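Local coordinates for putative uncharacterized protein (Ustilago maydis, PDB 4GNX) that forms part of the replication protein A complex, an OB-fold assembly that binds single-stranded DNA, at residues P11-I14 with R15-L18. Residues are numbered along the deposited sequence; the frame is centred on the assembly and turned at random.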
# COMPACT_ATOMS: atom_id res chain seq x y z
N PRO B 11 -6.48 12.68 2.60
CA PRO B 11 -7.52 11.94 3.29
C PRO B 11 -7.52 12.35 4.79
O PRO B 11 -6.47 12.40 5.43
CB PRO B 11 -7.08 10.49 3.07
CG PRO B 11 -5.56 10.57 3.07
CD PRO B 11 -5.24 11.89 2.43
N VAL B 12 -8.69 12.64 5.33
CA VAL B 12 -8.80 13.22 6.65
C VAL B 12 -10.05 12.74 7.31
O VAL B 12 -10.99 12.33 6.63
CB VAL B 12 -8.88 14.77 6.62
CG1 VAL B 12 -7.54 15.41 6.21
CG2 VAL B 12 -10.03 15.24 5.75
N THR B 13 -10.06 12.81 8.64
CA THR B 13 -11.26 12.56 9.42
C THR B 13 -11.89 13.89 9.75
O THR B 13 -11.23 14.92 9.78
CB THR B 13 -10.95 11.91 10.76
OG1 THR B 13 -10.18 12.84 11.56
CG2 THR B 13 -10.21 10.55 10.57
N ILE B 14 -13.18 13.87 10.02
CA ILE B 14 -13.85 15.09 10.35
C ILE B 14 -13.17 15.74 11.55
O ILE B 14 -13.04 16.98 11.58
CB ILE B 14 -15.35 14.86 10.57
CG1 ILE B 14 -15.98 14.44 9.22
CG2 ILE B 14 -16.00 16.11 11.18
CD1 ILE B 14 -17.42 13.98 9.30
N ARG B 15 -12.68 14.92 12.49
CA ARG B 15 -11.97 15.46 13.65
C ARG B 15 -10.76 16.32 13.29
O ARG B 15 -10.55 17.41 13.88
CB ARG B 15 -11.49 14.37 14.57
CG ARG B 15 -11.10 14.86 15.95
CD ARG B 15 -12.33 14.76 16.84
NE ARG B 15 -12.93 16.05 17.15
CZ ARG B 15 -14.19 16.23 17.53
NH1 ARG B 15 -15.04 15.22 17.63
NH2 ARG B 15 -14.60 17.46 17.80
N GLN B 16 -9.96 15.81 12.34
CA GLN B 16 -8.81 16.57 11.83
C GLN B 16 -9.27 17.84 11.16
O GLN B 16 -8.70 18.91 11.41
CB GLN B 16 -7.97 15.76 10.86
CG GLN B 16 -7.09 14.69 11.48
CD GLN B 16 -6.53 13.77 10.41
OE1 GLN B 16 -7.29 13.19 9.59
NE2 GLN B 16 -5.20 13.65 10.37
N ILE B 17 -10.32 17.75 10.35
CA ILE B 17 -10.90 18.98 9.82
C ILE B 17 -11.18 19.95 10.96
O ILE B 17 -10.75 21.09 10.90
CB ILE B 17 -12.15 18.72 8.97
CG1 ILE B 17 -11.80 17.78 7.82
CG2 ILE B 17 -12.69 20.02 8.43
CD1 ILE B 17 -13.00 17.25 7.08
N LEU B 18 -11.84 19.49 12.01
CA LEU B 18 -12.17 20.34 13.15
C LEU B 18 -10.97 20.85 13.95
O LEU B 18 -11.05 21.89 14.63
CB LEU B 18 -13.15 19.62 14.09
CG LEU B 18 -14.55 19.28 13.53
CD1 LEU B 18 -15.32 18.37 14.47
CD2 LEU B 18 -15.36 20.52 13.20
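T13 and Q16 close a capping box at the start of helix 14-19, each side chain serving the other's backbone amide. T13 is the N-cap: its OG1 accepts from Q16 N at 3.1 Å, with an N-H...O angle of 165°. Lying between the backbone N and the carbonyl carbon (chi1 65°), this hydroxyl is turned back toward the first turn of the helix. In the reciprocal bond, Q16 OE1 takes T13 N at 3.0 Å, the donor lying in the plane of the amide carbonyl. The glutamine gets there because its chain, CG beside its own backbone N (chi1 -75°), runs extended past CG and across the threonine side chain at about a right angle. Two amides at the helix start are thus satisfied, and the glutamine carbonyl is held in place; the same OE1 also rests 3.3 Å from V12 CA.

Regular helical bonding begins at once, I17 N donating to T13 O at 3.0 Å and L18 N to I14 O at 2.8 Å. The side chain of I14 leaves the backbone pointing away from R15-L18, yet its CG2 branch lies alongside L18 CD1 at 4.0 Å, the two side chains pointing the same way. V12 CG2 meets I17 CG1 at 3.7 Å, the two side chains crossing nearly perpendicularly. The same L18 methyl, CD1, lies over one face of the R15 guanidinium, toward its rim.

The cap joins strand 9-11 to the short helix beside the OB-fold sheet. I14 and I17 pack on F41 of strand 38-50, and D61 accepts from I14 N. T13 OG1 is also hydrogen-bonded to L109 O of a neighbouring subunit, while H123 of helix 117-135 bonds to V12 O.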